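Local coordinates for beta-glucoside kinase (Listeria monocytogenes, PDB 4HTL), which phosphorylates cellobiose with ATP to give cellobiose-6'-phosphate, and may also help regulate transcription of the cellobiose-PTS operon, at residues P65-P70 with L74-G79; N88-L93 with L99-E104; D106-L111 with G143-G148. All blocks are in the same frame, centred on the assembly; numbering follows the deposited sequence. Where two conformers were deposited one is given.

Overall arrangement
The three contacts lie in series along the chain and follow it from one half of the kinase toward the other. Interactions 1 and 2 have centres about 12 Å apart and meet where V68 CG1 rests 3.5 Å from I103 CG2. The centre of interaction 3 is about 13 Å from that of interaction 1 and about 18 Å from that of interaction 2. Strand 101-105 runs straight on into helix 106-117, and a salt bridge from E104 OE1 to R147 NE, 2.8 Å, ties interaction 2 to interaction 3. The probable ATP site borders the group: the side chain of I11 is about 4 Å from that of P65 and 5 Å from that of L89.

Interaction 1. Residues P65-P70 with L74-G79; sequences PGYVNP and LITMGG
Y67 and V68 pair antiparallel with M77 and I75: the register slips by one residue between the two pairs, which makes a beta bulge around T76. Y67 uses both of its backbone polar atoms: its N donates to M77 O at 2.9 Å, in the plane of that carbonyl, and Y67 O takes the N-H of T76 at 2.9 Å. Further along, N69 N gives a nearly straight bond to L74 O, 2.9 Å. G66, with no side chain, brings its CA within 3.2 Å of M77 O as a CA-H...O contact. Water 1 bridges the carbonyls of P65 and G78, donating to both.

On one face, selenomethionine M77, in one of its two conformers, curls over the ring of Y67. Bends at chi2 (-84°) and chi3 (-53°) turn its chain back until the methyl CE lies over one face of the ring, toward the CE2-CZ side, 3.8 Å from the centroid and 18° off the normal: a CH-pi contact, with SE lying obliquely farther out. The pairing belongs to a beta hairpin, strands 67-68 and 74-77, which strand 87-88 extends to a small three-stranded antiparallel sheet. At the edge of the same ring sits T76 OG1, 3.4 Å from Y67 CB. The phenol OH of Y67 is held by E155, and R267 of the second subunit packs against this tyrosine.

The other face carries V68 and I75, whose CG2 and CG1 meet obliquely at 3.9 Å; both also lean on I103 of strand 101-105. N69 turns its amide away from the hairpin partner, and its OD1 accepts from the backbone N of K71 and T72.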
ATOM      1  N   PRO A  65     -10.326  -3.261 -18.159  1.00 25.60           N
ATOM      2  CA  PRO A  65      -9.009  -2.757 -17.749  1.00 26.44           C
ATOM      3  C   PRO A  65      -8.960  -1.259 -17.581  1.00 27.05           C
ATOM      4  O   PRO A  65      -9.837  -0.524 -18.058  1.00 25.22           O
ATOM      5  CB  PRO A  65      -8.054  -3.268 -18.832  1.00 31.99           C
ATOM      6  CG  PRO A  65      -8.919  -3.466 -20.025  1.00 36.62           C
ATOM      7  CD  PRO A  65     -10.313  -3.778 -19.537  1.00 27.60           C
ATOM      8  N   GLY A  66      -7.984  -0.823 -16.794  1.00 23.99           N
ATOM      9  CA  GLY A  66      -7.705   0.593 -16.664  1.00 29.21           C
ATOM     10  C   GLY A  66      -8.366   1.170 -15.408  1.00 33.16           C
ATOM     11  O   GLY A  66      -8.550   0.445 -14.413  1.00 30.43           O
ATOM     12  N   TYR A  67      -8.739   2.459 -15.469  1.00 24.32           N
ATOM     13  CA  TYR A  67      -9.209   3.191 -14.320  1.00 23.59           C
ATOM     14  C   TYR A  67     -10.639   3.580 -14.598  1.00 23.63           C
ATOM     15  O   TYR A  67     -10.936   4.235 -15.627  1.00 29.41           O
ATOM     16  CB  TYR A  67      -8.308   4.421 -14.083  1.00 21.56           C
ATOM     17  CG  TYR A  67      -6.823   4.110 -13.983  1.00 20.19           C
ATOM     18  CD1 TYR A  67      -6.362   2.978 -13.316  1.00 24.26           C
ATOM     19  CD2 TYR A  67      -5.874   5.005 -14.471  1.00 24.31           C
ATOM     20  CE1 TYR A  67      -5.003   2.718 -13.219  1.00 23.27           C
ATOM     21  CE2 TYR A  67      -4.528   4.746 -14.397  1.00 22.37           C
ATOM     22  CZ  TYR A  67      -4.093   3.618 -13.740  1.00 24.20           C
ATOM     23  OH  TYR A  67      -2.746   3.343 -13.647  1.00 28.73           O
ATOM     24  N   VAL A  68     -11.531   3.119 -13.734  1.00 22.21           N
ATOM     25  CA  VAL A  68     -12.966   3.273 -13.904  0.60 24.05           C
ATOM     26  C   VAL A  68     -13.575   3.874 -12.656  1.00 23.89           C
ATOM     27  O   VAL A  68     -13.351   3.344 -11.560  1.00 25.17           O
ATOM     28  CB  VAL A  68     -13.644   1.876 -14.092  0.60 27.82           C
ATOM     29  CG1 VAL A  68     -15.159   2.016 -14.122  0.60 30.44           C
ATOM     30  CG2 VAL A  68     -13.138   1.186 -15.344  0.60 32.35           C
ATOM     31  N   ASN A  69     -14.337   4.953 -12.812  1.00 22.52           N
ATOM     32  CA  ASN A  69     -15.160   5.474 -11.743  1.00 23.22           C
ATOM     33  C   ASN A  69     -16.362   4.543 -11.655  1.00 29.66           C
ATOM     34  O   ASN A  69     -17.174   4.477 -12.569  1.00 28.43           O
ATOM     35  CB  ASN A  69     -15.563   6.913 -12.032  1.00 25.45           C
ATOM     36  CG  ASN A  69     -16.445   7.509 -10.958  1.00 25.80           C
ATOM     37  OD1 ASN A  69     -17.228   6.802 -10.317  1.00 28.02           O
ATOM     38  ND2 ASN A  69     -16.330   8.829 -10.757  1.00 32.47           N
ATOM     39  N   PRO A  70     -16.453   3.786 -10.568  1.00 29.48           N
ATOM     40  CA  PRO A  70     -17.451   2.735 -10.508  1.00 31.99           C
ATOM     41  C   PRO A  70     -18.864   3.261 -10.312  1.00 38.84           C
ATOM     42  O   PRO A  70     -19.792   2.507 -10.516  1.00 51.54           O
ATOM     43  CB  PRO A  70     -17.006   1.920  -9.316  1.00 40.22           C
ATOM     44  CG  PRO A  70     -16.334   2.904  -8.422  1.00 34.32           C
ATOM     45  CD  PRO A  70     -15.673   3.891  -9.328  1.00 30.43           C
ATOM     46  N   LEU A  74     -17.371   6.251 -15.890  1.00 31.19           N
ATOM     47  CA  LEU A  74     -16.353   6.871 -16.729  1.00 30.71           C
ATOM     48  C   LEU A  74     -15.020   6.169 -16.613  1.00 28.23           C
ATOM     49  O   LEU A  74     -14.435   6.115 -15.520  1.00 32.15           O
ATOM     50  CB  LEU A  74     -16.187   8.354 -16.374  1.00 34.74           C
ATOM     51  CG  LEU A  74     -15.114   9.127 -17.138  1.00 32.63           C
ATOM     52  CD1 LEU A  74     -15.479   9.190 -18.618  1.00 36.32           C
ATOM     53  CD2 LEU A  74     -14.973  10.520 -16.541  1.00 36.83           C
ATOM     54  N   ILE A  75     -14.533   5.654 -17.740  1.00 26.85           N
ATOM     55  CA  ILE A  75     -13.173   5.076 -17.860  1.00 26.13           C
ATOM     56  C   ILE A  75     -12.257   6.219 -18.212  1.00 28.93           C
ATOM     57  O   ILE A  75     -12.350   6.783 -19.295  1.00 34.45           O
ATOM     58  CB  ILE A  75     -13.074   4.002 -18.965  1.00 27.01           C
ATOM     59  CG1 ILE A  75     -14.052   2.860 -18.693  1.00 26.32           C
ATOM     60  CG2 ILE A  75     -11.643   3.435 -19.089  1.00 27.52           C
ATOM     61  CD1 ILE A  75     -14.140   1.812 -19.798  1.00 29.63           C
ATOM     62  N   THR A  76     -11.402   6.592 -17.269  1.00 29.69           N
ATOM     63  CA  THR A  76     -10.503   7.705 -17.468  1.00 30.42           C
ATOM     64  C   THR A  76      -9.278   7.280 -18.285  1.00 28.78           C
ATOM     65  O   THR A  76      -8.756   8.055 -19.044  1.00 39.23           O
ATOM     66  CB  THR A  76     -10.111   8.316 -16.118  1.00 34.12           C
ATOM     67  OG1 THR A  76      -9.452   7.330 -15.330  1.00 36.37           O
ATOM     68  CG2 THR A  76     -11.387   8.747 -15.364  1.00 43.57           C
HETATM   69  N   MSE A  77      -8.838   6.038 -18.132  1.00 30.51           N
HETATM   70  CA  MSE A  77      -7.684   5.501 -18.868  0.60 28.36           C
HETATM   71  C   MSE A  77      -8.065   4.069 -19.172  1.00 31.73           C
HETATM   72  O   MSE A  77      -8.332   3.308 -18.249  1.00 30.73           O
HETATM   73  CB  MSE A  77      -6.421   5.552 -17.986  0.60 34.89           C
HETATM   74  CG  MSE A  77      -5.068   5.339 -18.696  0.60 38.47           C
HETATM   75 SE   MSE A  77      -4.434   3.500 -19.040  0.39 37.94          SE
HETATM   76  CE  MSE A  77      -4.541   2.669 -17.291  0.60 31.21           C
ATOM     77  N   GLY A  78      -8.101   3.688 -20.436  1.00 30.74           N
ATOM     78  CA  GLY A  78      -8.608   2.359 -20.771  1.00 34.31           C
ATOM     79  C   GLY A  78      -7.665   1.173 -20.727  1.00 35.44           C
ATOM     80  O   GLY A  78      -7.958   0.138 -21.320  1.00 32.73           O
ATOM     81  N   GLY A  79      -6.558   1.268 -20.012  1.00 37.61           N
ATOM     82  CA  GLY A  79      -5.541   0.210 -20.060  1.00 36.87           C
ATOM     83  C   GLY A  79      -5.001   0.053 -21.475  1.00 41.59           C
ATOM     84  O   GLY A  79      -4.538   1.031 -22.060  1.00 40.70           O
TER
HETATM   85  O   HOH W   1     -10.746  -0.310 -20.582  1.00 29.27           O

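Interaction 2. Residues N88-L93 with L99-E104; sequences NLKEWL and LPVAIE
V101 presses its two methyls against the helix between K90 and L93. CG2 touches L93 CB at 3.8 Å and CG1 reaches L93 CD1 at 3.9 Å, the two side chains crossing at about a right angle. L93 has CG anti to its carbonyl carbon (chi1 -76°), which folds the leucine back along the helix and turns CD1 toward V101 CG1, while CB itself faces V101 CG2.

K90 behaves differently. It is stretched out from end to end and slides past V101 in the opposite direction, with its methylenes laid over the carbonyl oxygen; CE is 3.5 Å from V101 O. The ammonium passes beyond the strand to donate to K71 O and, at 2.9 Å, to water 2.

One turn before L93, L89 CD2 meets I103 CD1 at 3.6 Å, again near a right angle. With CG1 of I103, modelled in two conformers, anti to its backbone N (chi1 -176°), the long branch reaches toward the helix. N88 caps the helix, OD1 taking E91 N at 2.8 Å from above the carboxamide plane.

V62 of the neighbouring parallel strand 59-64 touches L89, L93 and I103. Helix 89-97 lies on the sheet antiparallel to strand 101-105, with 156° between the short axes. It completes a beta-alpha-beta crossover from strand 59-64 to strand 101-105 that carries the small antiparallel sheet before the helix, part of the actin-like ATPase fold.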
ATOM      1  N   ASN A  88     -17.301   7.002 -21.264  1.00 32.23           N
ATOM      2  CA  ASN A  88     -18.281   6.508 -20.326  1.00 31.56           C
ATOM      3  C   ASN A  88     -19.003   5.295 -20.907  1.00 33.51           C
ATOM      4  O   ASN A  88     -20.040   5.399 -21.548  1.00 35.68           O
ATOM      5  CB  ASN A  88     -19.238   7.584 -19.872  1.00 33.80           C
ATOM      6  CG  ASN A  88     -19.945   7.194 -18.599  1.00 32.39           C
ATOM      7  OD1 ASN A  88     -20.456   6.070 -18.493  1.00 31.85           O
ATOM      8  ND2 ASN A  88     -19.909   8.075 -17.598  1.00 35.86           N
ATOM      9  N   LEU A  89     -18.432   4.128 -20.614  1.00 29.93           N
ATOM     10  CA  LEU A  89     -18.951   2.849 -21.108  1.00 27.30           C
ATOM     11  C   LEU A  89     -20.287   2.507 -20.431  1.00 29.58           C
ATOM     12  O   LEU A  89     -21.166   1.899 -21.047  1.00 35.40           O
ATOM     13  CB  LEU A  89     -17.926   1.748 -20.895  1.00 29.34           C
ATOM     14  CG  LEU A  89     -18.364   0.332 -21.295  1.00 27.59           C
ATOM     15  CD1 LEU A  89     -18.810   0.237 -22.753  1.00 31.48           C
ATOM     16  CD2 LEU A  89     -17.214  -0.637 -21.011  1.00 30.49           C
ATOM     17  N   LYS A  90     -20.468   2.924 -19.185  1.00 28.29           N
ATOM     18  CA  LYS A  90     -21.784   2.734 -18.510  1.00 28.98           C
ATOM     19  C   LYS A  90     -22.877   3.482 -19.265  1.00 33.04           C
ATOM     20  O   LYS A  90     -23.935   2.915 -19.563  1.00 33.16           O
ATOM     21  CB  LYS A  90     -21.730   3.191 -17.052  1.00 30.68           C
ATOM     22  CG  LYS A  90     -23.030   3.052 -16.249  1.00 31.85           C
ATOM     23  CD  LYS A  90     -22.877   3.494 -14.793  1.00 31.79           C
ATOM     24  CE  LYS A  90     -24.261   3.704 -14.151  1.00 36.68           C
ATOM     25  NZ  LYS A  90     -24.113   4.109 -12.734  1.00 48.04           N
ATOM     26  N   GLU A  91     -22.639   4.748 -19.578  1.00 35.54           N
ATOM     27  CA  GLU A  91     -23.661   5.548 -20.259  1.00 34.32           C
ATOM     28  C   GLU A  91     -23.913   5.069 -21.682  1.00 35.13           C
ATOM     29  O   GLU A  91     -25.035   5.145 -22.161  1.00 38.15           O
ATOM     30  CB  GLU A  91     -23.292   7.012 -20.265  1.00 38.32           C
ATOM     31  CG  GLU A  91     -23.452   7.665 -18.912  1.00 40.14           C
ATOM     32  CD  GLU A  91     -22.983   9.106 -18.901  1.00 51.92           C
ATOM     33  OE1 GLU A  91     -23.131   9.737 -17.840  1.00 48.60           O
ATOM     34  OE2 GLU A  91     -22.461   9.606 -19.930  1.00 49.68           O
ATOM     35  N   TRP A  92     -22.865   4.587 -22.352  1.00 38.25           N
ATOM     36  CA  TRP A  92     -23.002   4.021 -23.689  1.00 38.59           C
ATOM     37  C   TRP A  92     -23.915   2.829 -23.670  1.00 35.19           C
ATOM     38  O   TRP A  92     -24.857   2.754 -24.462  1.00 41.34           O
ATOM     39  CB  TRP A  92     -21.631   3.637 -24.255  1.00 39.45           C
ATOM     40  CG  TRP A  92     -21.678   3.197 -25.697  1.00 42.08           C
ATOM     41  CD1 TRP A  92     -21.643   4.000 -26.828  1.00 49.59           C
ATOM     42  CD2 TRP A  92     -21.757   1.817 -26.211  1.00 41.66           C
ATOM     43  NE1 TRP A  92     -21.701   3.236 -27.981  1.00 48.73           N
ATOM     44  CE2 TRP A  92     -21.762   1.919 -27.676  1.00 46.45           C
ATOM     45  CE3 TRP A  92     -21.800   0.563 -25.626  1.00 42.53           C
ATOM     46  CZ2 TRP A  92     -21.828   0.789 -28.496  1.00 47.95           C
ATOM     47  CZ3 TRP A  92     -21.864  -0.565 -26.459  1.00 53.36           C
ATOM     48  CH2 TRP A  92     -21.880  -0.451 -27.863  1.00 44.62           C
ATOM     49  N   LEU A  93     -23.655   1.899 -22.749  1.00 35.68           N
ATOM     50  CA  LEU A  93     -24.435   0.669 -22.641  1.00 37.79           C
ATOM     51  C   LEU A  93     -25.882   0.951 -22.196  1.00 35.66           C
ATOM     52  O   LEU A  93     -26.815   0.289 -22.665  1.00 46.67           O
ATOM     53  CB  LEU A  93     -23.738  -0.331 -21.699  1.00 37.75           C
ATOM     54  CG  LEU A  93     -22.505  -1.085 -22.235  1.00 37.02           C
ATOM     55  CD1 LEU A  93     -21.709  -1.776 -21.111  1.00 31.87           C
ATOM     56  CD2 LEU A  93     -22.944  -2.090 -23.289  1.00 41.57           C
ATOM     57  N   LEU A  99     -31.089  -0.884 -20.073  1.00 50.55           N
ATOM     58  CA  LEU A  99     -30.889  -1.735 -18.905  1.00 43.96           C
ATOM     59  C   LEU A  99     -29.949  -1.080 -17.932  1.00 44.24           C
ATOM     60  O   LEU A  99     -29.066  -0.319 -18.352  1.00 43.89           O
ATOM     61  CB  LEU A  99     -30.273  -3.075 -19.308  1.00 43.54           C
ATOM     62  CG  LEU A  99     -31.170  -3.974 -20.152  1.00 47.44           C
ATOM     63  CD1 LEU A  99     -30.377  -5.196 -20.592  1.00 48.49           C
ATOM     64  CD2 LEU A  99     -32.435  -4.377 -19.386  1.00 48.02           C
ATOM     65  N   PRO A 100     -30.097  -1.395 -16.626  1.00 40.93           N
ATOM     66  CA  PRO A 100     -29.095  -0.925 -15.657  1.00 41.29           C
ATOM     67  C   PRO A 100     -27.727  -1.544 -15.948  1.00 37.40           C
ATOM     68  O   PRO A 100     -27.646  -2.714 -16.364  1.00 36.51           O
ATOM     69  CB  PRO A 100     -29.637  -1.407 -14.314  1.00 45.31           C
ATOM     70  CG  PRO A 100     -30.543  -2.548 -14.648  1.00 47.79           C
ATOM     71  CD  PRO A 100     -31.132  -2.233 -15.993  1.00 41.74           C
ATOM     72  N   VAL A 101     -26.677  -0.742 -15.755  1.00 40.44           N
ATOM     73  CA  VAL A 101     -25.299  -1.117 -16.076  1.00 35.57           C
ATOM     74  C   VAL A 101     -24.385  -0.784 -14.890  1.00 34.94           C
ATOM     75  O   VAL A 101     -24.578   0.224 -14.194  1.00 34.51           O
ATOM     76  CB  VAL A 101     -24.799  -0.384 -17.352  1.00 36.67           C
ATOM     77  CG1 VAL A 101     -23.356  -0.785 -17.686  1.00 35.38           C
ATOM     78  CG2 VAL A 101     -25.741  -0.674 -18.528  1.00 37.07           C
ATOM     79  N   ALA A 102     -23.420  -1.658 -14.640  1.00 28.71           N
ATOM     80  CA  ALA A 102     -22.353  -1.382 -13.703  1.00 25.55           C
ATOM     81  C   ALA A 102     -21.012  -1.745 -14.344  1.00 25.47           C
ATOM     82  O   ALA A 102     -20.905  -2.635 -15.206  1.00 25.91           O
ATOM     83  CB  ALA A 102     -22.555  -2.113 -12.388  1.00 26.06           C
ATOM     84  N   ILE A 103     -19.995  -1.018 -13.917  1.00 25.14           N
ATOM     85  CA  ILE A 103     -18.650  -1.232 -14.405  0.70 24.15           C
ATOM     86  C   ILE A 103     -17.629  -1.073 -13.264  1.00 24.22           C
ATOM     87  O   ILE A 103     -17.780  -0.203 -12.381  1.00 23.69           O
ATOM     88  CB  ILE A 103     -18.352  -0.280 -15.549  0.70 24.66           C
ATOM     89  CG1 ILE A 103     -16.975  -0.568 -16.135  0.70 22.93           C
ATOM     90  CG2 ILE A 103     -18.455   1.153 -15.074  0.70 29.40           C
ATOM     91  CD1 ILE A 103     -16.822  -0.018 -17.520  0.70 26.81           C
ATOM     92  N   GLU A 104     -16.593  -1.927 -13.285  1.00 22.59           N
ATOM     93  CA  GLU A 104     -15.526  -1.909 -12.285  1.00 21.11           C
ATOM     94  C   GLU A 104     -14.259  -2.379 -13.011  1.00 19.99           C
ATOM     95  O   GLU A 104     -14.331  -3.015 -14.061  1.00 20.50           O
ATOM     96  CB  GLU A 104     -15.882  -2.813 -11.089  1.00 19.88           C
ATOM     97  CG  GLU A 104     -14.827  -2.965  -9.962  1.00 18.33           C
ATOM     98  CD  GLU A 104     -14.359  -1.682  -9.341  1.00 20.47           C
ATOM     99  OE1 GLU A 104     -14.937  -1.275  -8.335  1.00 21.60           O
ATOM    100  OE2 GLU A 104     -13.378  -1.088  -9.857  1.00 19.03           O
TER
HETATM  101  O   HOH W   2     -23.385   1.739 -11.288  1.00 43.03           O

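Interaction 3. Residues D106-L111 with G143-G148; sequences DANCAL and GELVRG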
ATOM      1  N   ASP A 106     -10.811  -4.521 -13.856  1.00 21.69           N
ATOM      2  CA  ASP A 106     -10.646  -5.969 -13.973  1.00 19.24           C
ATOM      3  C   ASP A 106     -10.004  -6.649 -12.759  1.00 18.18           C
ATOM      4  O   ASP A 106     -10.461  -7.711 -12.326  1.00 17.58           O
ATOM      5  CB  ASP A 106      -9.970  -6.363 -15.284  1.00 22.72           C
ATOM      6  CG  ASP A 106      -8.586  -5.809 -15.449  1.00 28.76           C
ATOM      7  OD1 ASP A 106      -8.195  -4.868 -14.758  1.00 26.57           O
ATOM      8  OD2 ASP A 106      -7.873  -6.344 -16.304  1.00 36.07           O
ATOM      9  N   ALA A 107      -8.947  -6.040 -12.226  1.00 17.67           N
ATOM     10  CA  ALA A 107      -8.265  -6.578 -11.016  1.00 18.07           C
ATOM     11  C   ALA A 107      -9.187  -6.521  -9.794  1.00 16.47           C
ATOM     12  O   ALA A 107      -9.283  -7.478  -9.010  1.00 19.11           O
ATOM     13  CB  ALA A 107      -6.935  -5.898 -10.762  1.00 21.76           C
ATOM     14  N   ASN A 108      -9.896  -5.404  -9.666  1.00 16.01           N
ATOM     15  CA  ASN A 108     -10.879  -5.245  -8.625  1.00 16.35           C
ATOM     16  C   ASN A 108     -11.976  -6.250  -8.728  1.00 16.24           C
ATOM     17  O   ASN A 108     -12.337  -6.823  -7.713  1.00 17.77           O
ATOM     18  CB  ASN A 108     -11.471  -3.844  -8.588  1.00 17.33           C
ATOM     19  CG  ASN A 108     -10.442  -2.763  -8.169  1.00 20.72           C
ATOM     20  OD1 ASN A 108      -9.350  -3.078  -7.685  1.00 18.64           O
ATOM     21  ND2 ASN A 108     -10.801  -1.483  -8.391  1.00 17.53           N
ATOM     22  N   CYS A 109     -12.472  -6.527  -9.941  1.00 14.71           N
ATOM     23  CA  CYS A 109     -13.514  -7.540 -10.106  1.00 16.49           C
ATOM     24  C   CYS A 109     -13.003  -8.931  -9.677  1.00 15.09           C
ATOM     25  O   CYS A 109     -13.683  -9.652  -8.964  1.00 17.43           O
ATOM     26  CB  CYS A 109     -14.021  -7.575 -11.546  1.00 17.12           C
ATOM     27  SG  CYS A 109     -15.102  -6.206 -11.958  1.00 19.14           S
ATOM     28  N   ALA A 110     -11.781  -9.278 -10.028  1.00 15.05           N
ATOM     29  CA  ALA A 110     -11.260 -10.579  -9.659  1.00 15.78           C
ATOM     30  C   ALA A 110     -11.120 -10.660  -8.150  1.00 16.20           C
ATOM     31  O   ALA A 110     -11.359 -11.728  -7.573  1.00 16.63           O
ATOM     32  CB  ALA A 110      -9.915 -10.889 -10.338  1.00 18.73           C
ATOM     33  N   LEU A 111     -10.770  -9.552  -7.497  1.00 16.64           N
ATOM     34  CA  LEU A 111     -10.720  -9.574  -6.043  1.00 15.64           C
ATOM     35  C   LEU A 111     -12.140  -9.778  -5.469  1.00 16.06           C
ATOM     36  O   LEU A 111     -12.326 -10.519  -4.535  1.00 16.27           O
ATOM     37  CB  LEU A 111     -10.118  -8.303  -5.503  1.00 15.13           C
ATOM     38  CG  LEU A 111      -9.952  -8.249  -3.974  1.00 15.07           C
ATOM     39  CD1 LEU A 111      -8.734  -7.422  -3.578  1.00 16.02           C
ATOM     40  CD2 LEU A 111     -11.230  -7.677  -3.316  1.00 16.66           C
ATOM     41  N   GLY A 143     -12.437  -4.122   5.196  1.00 19.33           N
ATOM     42  CA  GLY A 143     -13.671  -4.735   4.703  1.00 22.50           C
ATOM     43  C   GLY A 143     -14.222  -4.088   3.450  1.00 21.84           C
ATOM     44  O   GLY A 143     -15.370  -4.337   3.115  1.00 22.87           O
ATOM     45  N   GLU A 144     -13.394  -3.318   2.726  1.00 18.96           N
ATOM     46  CA  GLU A 144     -13.790  -2.558   1.531  0.50 21.38           C
ATOM     47  C   GLU A 144     -12.696  -2.589   0.466  1.00 18.17           C
ATOM     48  O   GLU A 144     -11.531  -2.550   0.815  1.00 16.45           O
ATOM     49  CB  GLU A 144     -13.914  -1.081   1.898  0.50 25.53           C
ATOM     50  CG  GLU A 144     -15.236  -0.620   2.430  0.50 33.78           C
ATOM     51  CD  GLU A 144     -15.230   0.877   2.506  0.50 40.40           C
ATOM     52  OE1 GLU A 144     -15.432   1.522   1.442  0.50 37.32           O
ATOM     53  OE2 GLU A 144     -14.952   1.388   3.608  0.50 44.85           O
ATOM     54  N   LEU A 145     -13.075  -2.582  -0.826  1.00 17.99           N
ATOM     55  CA  LEU A 145     -12.131  -2.388  -1.875  0.70 18.79           C
ATOM     56  C   LEU A 145     -11.496  -0.976  -1.751  1.00 17.57           C
ATOM     57  O   LEU A 145     -12.192   0.013  -1.495  1.00 22.48           O
ATOM     58  CB  LEU A 145     -12.884  -2.562  -3.199  0.70 23.55           C
ATOM     59  CG  LEU A 145     -12.222  -2.541  -4.538  0.70 22.73           C
ATOM     60  CD1 LEU A 145     -11.224  -3.685  -4.712  0.70 19.17           C
ATOM     61  CD2 LEU A 145     -13.330  -2.567  -5.598  0.70 20.24           C
ATOM     62  N   VAL A 146     -10.184  -0.921  -1.964  1.00 16.36           N
ATOM     63  CA  VAL A 146      -9.495   0.351  -2.011  1.00 20.25           C
ATOM     64  C   VAL A 146      -9.264   0.665  -3.483  1.00 19.26           C
ATOM     65  O   VAL A 146      -8.439   0.071  -4.136  1.00 18.25           O
ATOM     66  CB  VAL A 146      -8.168   0.331  -1.233  1.00 18.15           C
ATOM     67  CG1 VAL A 146      -7.401   1.642  -1.471  1.00 19.57           C
ATOM     68  CG2 VAL A 146      -8.388   0.019   0.258  1.00 19.22           C
ATOM     69  N   ARG A 147      -9.990   1.642  -3.991  1.00 20.38           N
ATOM     70  CA  ARG A 147      -9.897   2.018  -5.419  1.00 22.27           C
ATOM     71  C   ARG A 147      -8.952   3.185  -5.656  1.00 19.76           C
ATOM     72  O   ARG A 147      -8.492   3.367  -6.754  1.00 23.87           O
ATOM     73  CB  ARG A 147     -11.261   2.364  -5.971  1.00 24.27           C
ATOM     74  CG  ARG A 147     -12.259   1.232  -5.894  1.00 23.33           C
ATOM     75  CD  ARG A 147     -13.566   1.627  -6.527  1.00 21.71           C
ATOM     76  NE  ARG A 147     -14.625   0.669  -6.304  1.00 25.28           N
ATOM     77  CZ  ARG A 147     -15.304   0.568  -5.165  1.00 27.79           C
ATOM     78  NH1 ARG A 147     -15.020   1.366  -4.136  1.00 32.47           N
ATOM     79  NH2 ARG A 147     -16.263  -0.308  -5.057  1.00 33.27           N
ATOM     80  N   GLY A 148      -8.741   3.994  -4.602  1.00 19.82           N
ATOM     81  CA  GLY A 148      -7.934   5.177  -4.624  1.00 20.83           C
ATOM     82  C   GLY A 148      -8.698   6.462  -4.972  1.00 20.68           C
ATOM     83  O   GLY A 148      -9.861   6.436  -5.371  1.00 19.76           O
TER
HETATM   84  O   HOH W   3      -7.724  -2.327  -5.450  1.00 18.26           O
HETATM   85  O   HOH W   4      -8.643   0.665  -8.296  1.00 22.70           O
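N108 and L145 make the main van der Waals contact: both methyls of the leucine, in one of its two conformers, lie over one face of the amide, CD1 toward OD1 and CD2 toward CB and ND2. L145 CD2 lies 3.7 Å from N108 CB, while CD1 comes to 3.6 Å from N108 OD1. N108 has CG anti to its carbonyl carbon (chi1 -67°), which swings the carboxamide out from the helix with one face turned to the leucine. One turn on, L111 CD2 adds a looser apolar touch on L145 CD1, 4.2 Å. R147 contributes the methylene CG, 4.0 Å from N108 ND2, and its guanidinium stands almost perpendicular (89°) to the amide.

No hydrogen bond joins the two segments directly; water carries the polar link. Water 3 donates to N108 OD1 at 2.9 Å and to V146 O at 2.8 Å. Water 4 accepts from N108 ND2 at 3.0 Å and also lies within bonding distance of R147 O. Both ends of the amide are therefore engaged, which should fix its flip.

Charge enters through E104, near the end of strand 101-105, two residues before the helix: OE2 accepts from N108 ND2 and OE1 forms a salt bridge with R147 NE. One carboxylate thus holds both amide and guanidinium.

N142 of the second subunit donates to L145 O. Helix 106-117 follows the sheet 27-34, 15-21, 6-11, 59-64, 101-105, and strand 144-145 edges one of the same order (144-145, 135-141, 126-131, 240-244, 270-273); the contact joins the halves of the duplicated, actin-like ATPase fold of ROK kinases.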